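Local coordinates for ABC sugar (Ribose) transporter, periplasmic substrate-binding subunit (Rhodobacter sphaeroides, PDB 3L49), which probably binds a sugar in the periplasm and hands it to the membrane components of an ABC transporter, at residues I110-A115 with Y144-Y149; N127-N132 with G193-C198; V201-A206 with I218-V223. One frame throughout, in Å; residues are numbered along the deposited sequence. Where two conformers were deposited one is given.

All three contacts belong to one alpha/beta lobe of this binding protein. Contact 2 pairs two neighbouring parallel strands of its sheet; contact 1 packs helices over the sheet face that carries Trp196, and contact 3 sets a helix against the opposite face. Contacts 2 and 3, centres about 8 Å apart, join through the sheet, where Tyr221 N lies 2.8 Å from Ile195 O in a probable hydrogen bond. The centres of contacts 1 and 2 are about 11 Å apart, and Leu114 CD2 lies 3.7 Å from Trp196 NE1. In contact 2 the Cys198 side chain comes within about 5 Å of a bound unidentified ligand; Gly222 and Gly111 lie about 9 and 11 Å from it.

Contact 1. Residues I110-A115 with Y144-Y149; sequences IGAELA and YDQMKY
Gln146 lays the base of its side chain against the backbone of Gly111 and Ala112, where the two helix segments cross at -43° with their axes 7.6 Å apart. Its CB sits 3.6 Å from Gly111 C and equally near Ala112 N. Such an approach suits glycine: a methyl group at Gly111 would point straight into Gln146 CB. From there CG turns back beside its own backbone N (chi1 -63°), and a second bend at chi2 (-72°) turns the amide back toward the start of helix 107-122. At the tip, NE2 passes 4.1 Å from Ala112 CB and hydrogen-bonds to Tyr108 O in the first turn of that helix, so the amide ties the two helices together where the contact is partly exposed. One turn on, the small Ala115 lets the helices stay close, its CB 3.7 Å from Met147 CA and 4.1 Å from Met147 CG. Beyond CG the flexible methionine bends away from Ala115 into the interior, touching Trp196 and Ile159. Leu114 also reaches Trp196, and thus helices 107-122 and 138-152 lie side by side on one sheet face, over strand 194-197 and, for helix 138-152, also the edge strand 157-159.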
loop_
_atom_site.group_PDB
_atom_site.type_symbol
_atom_site.label_atom_id
_atom_site.label_comp_id
_atom_site.label_asym_id
_atom_site.label_seq_id
_atom_site.Cartn_x
_atom_site.Cartn_y
_atom_site.Cartn_z
ATOM N N ILE A 110 -1.698 -6.707 -9.736
ATOM C CA ILE A 110 -2.646 -5.839 -9.037
ATOM C C ILE A 110 -2.837 -4.519 -9.778
ATOM O O ILE A 110 -3.969 -4.152 -10.092
ATOM C CB ILE A 110 -2.197 -5.598 -7.573
ATOM C CG1 ILE A 110 -2.581 -6.792 -6.695
ATOM C CG2 ILE A 110 -2.776 -4.307 -6.985
ATOM C CD1 ILE A 110 -1.802 -6.852 -5.383
ATOM N N GLY A 111 -1.730 -3.843 -10.098
ATOM C CA GLY A 111 -1.784 -2.531 -10.718
ATOM C C GLY A 111 -2.452 -2.602 -12.069
ATOM O O GLY A 111 -3.271 -1.747 -12.406
ATOM N N ALA A 112 -2.114 -3.643 -12.828
ATOM C CA ALA A 112 -2.655 -3.835 -14.164
ATOM C C ALA A 112 -4.135 -4.196 -14.136
ATOM O O ALA A 112 -4.939 -3.514 -14.772
ATOM C CB ALA A 112 -1.844 -4.887 -14.927
ATOM N N GLU A 113 -4.488 -5.241 -13.383
ATOM C CA GLU A 113 -5.871 -5.731 -13.314
ATOM C C GLU A 113 -6.875 -4.695 -12.832
ATOM O O GLU A 113 -7.968 -4.594 -13.391
ATOM C CB GLU A 113 -5.978 -6.988 -12.454
ATOM C CG GLU A 113 -5.479 -8.239 -13.160
ATOM C CD GLU A 113 -5.360 -9.437 -12.236
ATOM O OE1 GLU A 113 -6.324 -9.724 -11.487
ATOM O OE2 GLU A 113 -4.298 -10.094 -12.269
ATOM N N LEU A 114 -6.498 -3.927 -11.812
ATOM C CA LEU A 114 -7.347 -2.845 -11.317
ATOM C C LEU A 114 -7.584 -1.809 -12.427
ATOM O O LEU A 114 -8.730 -1.439 -12.710
ATOM C CB LEU A 114 -6.731 -2.198 -10.067
ATOM C CG LEU A 114 -7.591 -1.154 -9.337
ATOM C CD1 LEU A 114 -8.706 -1.810 -8.560
ATOM C CD2 LEU A 114 -6.751 -0.291 -8.424
ATOM N N ALA A 115 -6.501 -1.387 -13.079
ATOM C CA ALA A 115 -6.584 -0.454 -14.214
ATOM C C ALA A 115 -7.444 -1.008 -15.347
ATOM O O ALA A 115 -8.260 -0.283 -15.924
ATOM C CB ALA A 115 -5.205 -0.110 -14.722
ATOM N N TYR A 144 0.907 2.819 -9.804
ATOM C CA TYR A 144 0.709 3.945 -10.712
ATOM C C TYR A 144 1.244 3.668 -12.113
ATOM O O TYR A 144 0.562 3.968 -13.097
ATOM C CB TYR A 144 1.335 5.220 -10.146
ATOM C CG TYR A 144 1.182 6.420 -11.049
ATOM C CD1 TYR A 144 -0.004 7.162 -11.055
ATOM C CD2 TYR A 144 2.216 6.811 -11.907
ATOM C CE1 TYR A 144 -0.154 8.264 -11.892
ATOM C CE2 TYR A 144 2.080 7.910 -12.741
ATOM C CZ TYR A 144 0.893 8.624 -12.728
ATOM O OH TYR A 144 0.752 9.703 -13.548
ATOM N N ASP A 145 2.458 3.117 -12.199
ATOM C CA ASP A 145 3.090 2.816 -13.494
ATOM C C ASP A 145 2.262 1.871 -14.369
ATOM O O ASP A 145 2.132 2.094 -15.580
ATOM C CB ASP A 145 4.493 2.232 -13.309
ATOM C CG ASP A 145 5.539 3.292 -12.966
ATOM O OD1 ASP A 145 6.633 2.911 -12.493
ATOM O OD2 ASP A 145 5.282 4.497 -13.165
ATOM N N GLN A 146 1.704 0.833 -13.741
ATOM C CA GLN A 146 0.898 -0.171 -14.439
ATOM C C GLN A 146 -0.394 0.416 -14.956
ATOM O O GLN A 146 -0.820 0.085 -16.056
ATOM C CB GLN A 146 0.602 -1.375 -13.533
ATOM C CG GLN A 146 1.847 -2.161 -13.075
ATOM C CD GLN A 146 2.483 -2.978 -14.200
ATOM O OE1 GLN A 146 3.288 -2.473 -14.978
ATOM N NE2 GLN A 146 2.126 -4.243 -14.275
ATOM N N MET A 147 -1.002 1.291 -14.159
ATOM C CA MET A 147 -2.216 2.006 -14.547
ATOM C C MET A 147 -1.946 2.835 -15.797
ATOM O O MET A 147 -2.688 2.756 -16.780
ATOM C CB MET A 147 -2.725 2.884 -13.374
ATOM C CG MET A 147 -4.072 3.633 -13.602
ATOM S SD MET A 147 -3.915 5.324 -14.276
ATOM C CE MET A 147 -2.467 5.889 -13.419
ATOM N N LYS A 148 -0.861 3.597 -15.756
ATOM C CA LYS A 148 -0.548 4.521 -16.823
ATOM C C LYS A 148 -0.173 3.776 -18.104
ATOM O O LYS A 148 -0.583 4.176 -19.199
ATOM C CB LYS A 148 0.537 5.508 -16.378
ATOM C CG LYS A 148 0.727 6.666 -17.353
ATOM C CD LYS A 148 0.479 8.014 -16.705
ATOM C CE LYS A 148 1.769 8.703 -16.331
ATOM N NZ LYS A 148 2.543 9.225 -17.494
ATOM N N TYR A 149 0.567 2.675 -17.954
ATOM C CA TYR A 149 0.938 1.823 -19.091
ATOM C C TYR A 149 -0.292 1.224 -19.800
ATOM O O TYR A 149 -0.400 1.290 -21.025
ATOM C CB TYR A 149 1.928 0.724 -18.658
ATOM C CG TYR A 149 2.420 -0.127 -19.812
ATOM C CD1 TYR A 149 2.097 -1.484 -19.896
ATOM C CD2 TYR A 149 3.181 0.434 -20.845
ATOM C CE1 TYR A 149 2.541 -2.272 -20.965
ATOM C CE2 TYR A 149 3.621 -0.342 -21.919
ATOM C CZ TYR A 149 3.302 -1.692 -21.969
ATOM O OH TYR A 149 3.726 -2.452 -23.034
#

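Contact 2. Residues N127-N132 with G193-C198; sequences NVLVFN and GAIWAC
Leu129 and Trp196 anchor the tight part of this parallel strand pair. Leu129 N donates to Ala194 O (2.9 Å), and Leu129 O accepts a bond of the same length from Trp196 N. Next along, Phe131 N meets Trp196 O almost straight, at 177°. On one face the Trp196 indole lies beside Val130, whose CG1 comes 3.6 Å from Trp196 CE3; with CG anti to the backbone N (chi1 -178°), the ring is carried alongside that neighbour. On the other face Ile195 CG2 touches the edge of the Phe131 ring, 3.8 Å from CE1, while Leu129 CB runs beside Ile195 CG1. The branched Val130 and Ile195 suit their places, each setting a methyl against an aromatic ring.

The partly exposed end at Asn127 and Gly193 is looser. Asn127 O is shared between Gly193 N at 2.9 Å and Ala194 N at 3.3 Å, the latter a weak bond, and Asn127 ND2 hydrogen-bonds to Asp191 O.

Strand 157-159 flanks strand 126-131, and strand 219-222 borders strand 194-197. Helices 107-122 and 138-152 cover the Trp196 face, helix 171-185 the Phe131 face, and a disulfide ties Cys198 to Cys140 of helix 138-152.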
loop_
_atom_site.group_PDB
_atom_site.type_symbol
_atom_site.label_atom_id
_atom_site.label_comp_id
_atom_site.label_asym_id
_atom_site.label_seq_id
_atom_site.Cartn_x
_atom_site.Cartn_y
_atom_site.Cartn_z
ATOM N N ASN A 127 -12.851 10.038 -18.702
ATOM C CA ASN A 127 -11.724 10.653 -17.991
ATOM C C ASN A 127 -11.564 10.180 -16.545
ATOM O O ASN A 127 -12.534 9.808 -15.893
ATOM C CB ASN A 127 -11.804 12.176 -18.062
ATOM C CG ASN A 127 -11.950 12.685 -19.484
ATOM O OD1 ASN A 127 -11.222 12.265 -20.386
ATOM N ND2 ASN A 127 -12.899 13.592 -19.691
ATOM N N VAL A 128 -10.326 10.200 -16.061
ATOM C CA VAL A 128 -9.968 9.553 -14.808
ATOM C C VAL A 128 -9.262 10.535 -13.888
ATOM O O VAL A 128 -8.187 11.049 -14.216
ATOM C CB VAL A 128 -9.056 8.299 -15.037
ATOM C CG1 VAL A 128 -8.528 7.733 -13.714
ATOM C CG2 VAL A 128 -9.794 7.213 -15.794
ATOM N N LEU A 129 -9.877 10.777 -12.733
ATOM C CA LEU A 129 -9.256 11.541 -11.661
ATOM C C LEU A 129 -8.295 10.654 -10.869
ATOM O O LEU A 129 -8.689 9.600 -10.374
ATOM C CB LEU A 129 -10.336 12.105 -10.741
ATOM C CG LEU A 129 -9.878 13.138 -9.712
ATOM C CD1 LEU A 129 -9.209 14.330 -10.401
ATOM C CD2 LEU A 129 -11.049 13.580 -8.837
ATOM N N VAL A 130 -7.043 11.092 -10.740
ATOM C CA VAL A 130 -5.983 10.275 -10.137
ATOM C C VAL A 130 -5.363 10.931 -8.907
ATOM O O VAL A 130 -4.892 12.062 -8.970
ATOM C CB VAL A 130 -4.843 9.931 -11.172
ATOM C CG1 VAL A 130 -3.616 9.316 -10.489
ATOM C CG2 VAL A 130 -5.346 8.994 -12.235
ATOM N N PHE A 131 -5.359 10.200 -7.798
ATOM C CA PHE A 131 -4.625 10.601 -6.610
ATOM C C PHE A 131 -3.250 9.942 -6.615
ATOM O O PHE A 131 -3.147 8.714 -6.593
ATOM C CB PHE A 131 -5.398 10.202 -5.356
ATOM C CG PHE A 131 -6.563 11.094 -5.053
ATOM C CD1 PHE A 131 -7.761 10.965 -5.752
ATOM C CD2 PHE A 131 -6.466 12.061 -4.059
ATOM C CE1 PHE A 131 -8.839 11.788 -5.471
ATOM C CE2 PHE A 131 -7.536 12.888 -3.768
ATOM C CZ PHE A 131 -8.728 12.750 -4.473
ATOM N N ASN A 132 -2.201 10.762 -6.642
ATOM C CA ASN A 132 -0.825 10.269 -6.741
ATOM C C ASN A 132 0.133 10.973 -5.773
ATOM O O ASN A 132 1.113 11.601 -6.181
ATOM C CB ASN A 132 -0.333 10.385 -8.196
ATOM C CG ASN A 132 0.960 9.625 -8.448
ATOM O OD1 ASN A 132 1.285 8.655 -7.750
ATOM N ND2 ASN A 132 1.710 10.070 -9.446
ATOM N N GLY A 193 -15.283 10.089 -15.045
ATOM C CA GLY A 193 -15.954 8.797 -15.045
ATOM C C GLY A 193 -15.368 7.789 -14.094
ATOM O O GLY A 193 -15.986 6.757 -13.824
ATOM N N ALA A 194 -14.179 8.086 -13.584
ATOM C CA ALA A 194 -13.483 7.170 -12.683
ATOM C C ALA A 194 -12.557 7.921 -11.746
ATOM O O ALA A 194 -12.087 9.010 -12.071
ATOM C CB ALA A 194 -12.695 6.133 -13.478
ATOM N N ILE A 195 -12.307 7.341 -10.574
ATOM C CA ILE A 195 -11.324 7.883 -9.641
ATOM C C ILE A 195 -10.406 6.755 -9.165
ATOM O O ILE A 195 -10.875 5.684 -8.766
ATOM C CB ILE A 195 -11.973 8.635 -8.428
ATOM C CG1 ILE A 195 -12.990 9.681 -8.894
ATOM C CG2 ILE A 195 -10.912 9.314 -7.568
ATOM C CD1 ILE A 195 -13.629 10.522 -7.768
ATOM N N TRP A 196 -9.102 7.012 -9.220
ATOM C CA TRP A 196 -8.078 6.030 -8.890
ATOM C C TRP A 196 -7.170 6.507 -7.739
ATOM O O TRP A 196 -6.822 7.691 -7.653
ATOM C CB TRP A 196 -7.232 5.737 -10.153
ATOM C CG TRP A 196 -6.164 4.701 -9.950
ATOM C CD1 TRP A 196 -6.285 3.356 -10.141
ATOM C CD2 TRP A 196 -4.823 4.920 -9.487
ATOM N NE1 TRP A 196 -5.109 2.724 -9.829
ATOM C CE2 TRP A 196 -4.193 3.659 -9.424
ATOM C CE3 TRP A 196 -4.095 6.057 -9.118
ATOM C CZ2 TRP A 196 -2.865 3.503 -9.011
ATOM C CZ3 TRP A 196 -2.775 5.899 -8.698
ATOM C CH2 TRP A 196 -2.178 4.632 -8.649
ATOM N N ALA A 197 -6.777 5.570 -6.873
ATOM C CA ALA A 197 -5.651 5.764 -5.941
ATOM C C ALA A 197 -4.873 4.460 -5.749
ATOM O O ALA A 197 -5.396 3.376 -6.013
ATOM C CB ALA A 197 -6.119 6.309 -4.607
ATOM N N CYS A 198 -3.628 4.566 -5.279
ATOM C CA CYS A 198 -2.777 3.387 -5.083
ATOM C C CYS A 198 -3.130 2.660 -3.785
ATOM O O CYS A 198 -2.560 1.611 -3.470
ATOM C CB CYS A 198 -1.283 3.752 -5.121
ATOM S SG CYS A 198 -0.684 4.706 -3.686
#

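Contact 3. Residues V201-A206 with I218-V223; sequences VPMIGA and IRTYGV
Met203 and Thr220 have the nearest CA atoms, 6.3 Å apart, where helix segment 201-206 runs nearly antiparallel (169°) to strand 219-222 with their axes 8.0 Å apart. This is the second half of the beta-alpha-beta crossover from strand 194-197 through helix 200-212 to its parallel neighbour in the sheet.

Met203 gives the helix side most of its contact. Its CG lies 3.4 Å from Tyr221 O, and a bend at chi2 (-57°) lays SD along the strand, 4.0 Å from Thr220 CB; the two side chains pass alongside, running opposite ways. An unbranched, flexible thioether suits this place: CG and SD lie along the strand while CE turns off toward Ala197 of the neighbouring strand. Gly222 fits beside it, since a CB there would press on Met203 CG. One turn on, Ala206 CB meets the methyl of Thr220, CG2, at 4.1 Å, small enough to keep the helix low over the strand. Replacing Met203 by alanine would probably open a gap over Tyr221 O and Thr220 CB and cost Phe229 of helix 227-234 its contact with the methionine.

No hydrogen bond spans the two segments. Thr220 OG1 instead bonds to Thr207 OG1, one turn after Met203 and itself bonded to Met203 O. Cohesion here therefore rests on van der Waals packing, with the buried threonine hydroxyl satisfied by the next helical turn.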
loop_
_atom_site.group_PDB
_atom_site.type_symbol
_atom_site.label_atom_id
_atom_site.label_comp_id
_atom_site.label_asym_id
_atom_site.label_seq_id
_atom_site.Cartn_x
_atom_site.Cartn_y
_atom_site.Cartn_z
ATOM N N VAL A 201 -7.866 3.955 1.375
ATOM C CA VAL A 201 -8.342 4.940 2.342
ATOM C C VAL A 201 -8.861 6.255 1.714
ATOM O O VAL A 201 -9.983 6.652 2.034
ATOM C CB VAL A 201 -7.334 5.097 3.539
ATOM C CG1 VAL A 201 -7.771 6.152 4.530
ATOM C CG2 VAL A 201 -7.167 3.757 4.260
ATOM N N PRO A 202 -8.102 6.887 0.779
ATOM C CA PRO A 202 -8.696 8.062 0.114
ATOM C C PRO A 202 -9.955 7.763 -0.708
ATOM O O PRO A 202 -10.817 8.633 -0.855
ATOM C CB PRO A 202 -7.571 8.564 -0.811
ATOM C CG PRO A 202 -6.652 7.412 -0.967
ATOM C CD PRO A 202 -6.730 6.627 0.296
ATOM N N MET A 203 -10.070 6.544 -1.225
ATOM C CA MET A 203 -11.237 6.175 -2.021
ATOM C C MET A 203 -12.497 6.033 -1.175
ATOM O O MET A 203 -13.602 6.164 -1.697
ATOM C CB MET A 203 -10.959 4.933 -2.884
ATOM C CG MET A 203 -9.901 5.132 -3.977
ATOM S SD MET A 203 -10.268 6.471 -5.136
ATOM C CE MET A 203 -9.420 7.874 -4.427
ATOM N N ILE A 204 -12.323 5.789 0.127
ATOM C CA ILE A 204 -13.441 5.796 1.078
ATOM C C ILE A 204 -14.076 7.190 1.113
ATOM O O ILE A 204 -15.295 7.323 1.030
ATOM C CB ILE A 204 -13.015 5.329 2.496
ATOM C CG1 ILE A 204 -12.594 3.857 2.471
ATOM C CG2 ILE A 204 -14.165 5.489 3.497
ATOM C CD1 ILE A 204 -11.651 3.455 3.610
ATOM N N GLY A 205 -13.230 8.213 1.188
ATOM C CA GLY A 205 -13.658 9.603 1.111
ATOM C C GLY A 205 -14.241 10.002 -0.226
ATOM O O GLY A 205 -15.277 10.667 -0.281
ATOM N N ALA A 206 -13.582 9.587 -1.303
ATOM C CA ALA A 206 -14.015 9.925 -2.668
ATOM C C ALA A 206 -15.411 9.382 -2.958
ATOM O O ALA A 206 -16.242 10.075 -3.540
ATOM C CB ALA A 206 -13.008 9.411 -3.696
ATOM N N ILE A 218 -20.119 7.728 -11.646
ATOM C CA ILE A 218 -18.669 7.665 -11.491
ATOM C C ILE A 218 -18.342 6.535 -10.523
ATOM O O ILE A 218 -19.060 6.336 -9.549
ATOM C CB ILE A 218 -18.092 9.011 -10.982
ATOM C CG1 ILE A 218 -18.464 10.143 -11.946
ATOM C CG2 ILE A 218 -16.570 8.932 -10.777
ATOM C CD1 ILE A 218 -18.218 11.532 -11.414
ATOM N N ARG A 219 -17.283 5.779 -10.814
ATOM C CA ARG A 219 -16.861 4.694 -9.941
ATOM C C ARG A 219 -15.453 4.934 -9.407
ATOM O O ARG A 219 -14.629 5.563 -10.068
ATOM C CB ARG A 219 -16.969 3.336 -10.651
ATOM C CG ARG A 219 -18.399 2.903 -11.012
ATOM C CD ARG A 219 -19.209 2.471 -9.789
ATOM N NE ARG A 219 -20.532 1.954 -10.147
ATOM C CZ ARG A 219 -21.675 2.626 -10.025
ATOM N NH1 ARG A 219 -21.692 3.863 -9.543
ATOM N NH2 ARG A 219 -22.814 2.052 -10.381
ATOM N N THR A 220 -15.190 4.458 -8.190
ATOM C CA THR A 220 -13.861 4.609 -7.571
ATOM C C THR A 220 -13.117 3.279 -7.493
ATOM O O THR A 220 -13.736 2.219 -7.381
ATOM C CB THR A 220 -13.912 5.219 -6.147
ATOM O OG1 THR A 220 -14.578 4.316 -5.254
ATOM C CG2 THR A 220 -14.602 6.586 -6.144
ATOM N N TYR A 221 -11.787 3.346 -7.550
ATOM C CA TYR A 221 -10.933 2.162 -7.595
ATOM C C TYR A 221 -9.715 2.348 -6.722
ATOM O O TYR A 221 -9.038 3.371 -6.805
ATOM C CB TYR A 221 -10.493 1.872 -9.040
ATOM C CG TYR A 221 -11.660 1.649 -9.970
ATOM C CD1 TYR A 221 -12.285 2.724 -10.592
ATOM C CD2 TYR A 221 -12.170 0.370 -10.184
ATOM C CE1 TYR A 221 -13.380 2.540 -11.408
ATOM C CE2 TYR A 221 -13.268 0.171 -11.005
ATOM C CZ TYR A 221 -13.857 1.265 -11.619
ATOM O OH TYR A 221 -14.933 1.104 -12.436
ATOM N N GLY A 222 -9.420 1.347 -5.899
ATOM C CA GLY A 222 -8.256 1.413 -5.020
ATOM C C GLY A 222 -7.744 0.043 -4.654
ATOM O O GLY A 222 -8.219 -0.963 -5.176
ATOM N N VAL A 223 -6.781 0.014 -3.738
ATOM C CA VAL A 223 -6.048 -1.199 -3.389
ATOM C C VAL A 223 -5.968 -1.314 -1.876
ATOM O O VAL A 223 -5.708 -0.319 -1.218
ATOM C CB VAL A 223 -4.596 -1.141 -3.937
ATOM C CG1 VAL A 223 -3.729 -2.259 -3.340
ATOM C CG2 VAL A 223 -4.558 -1.179 -5.469
#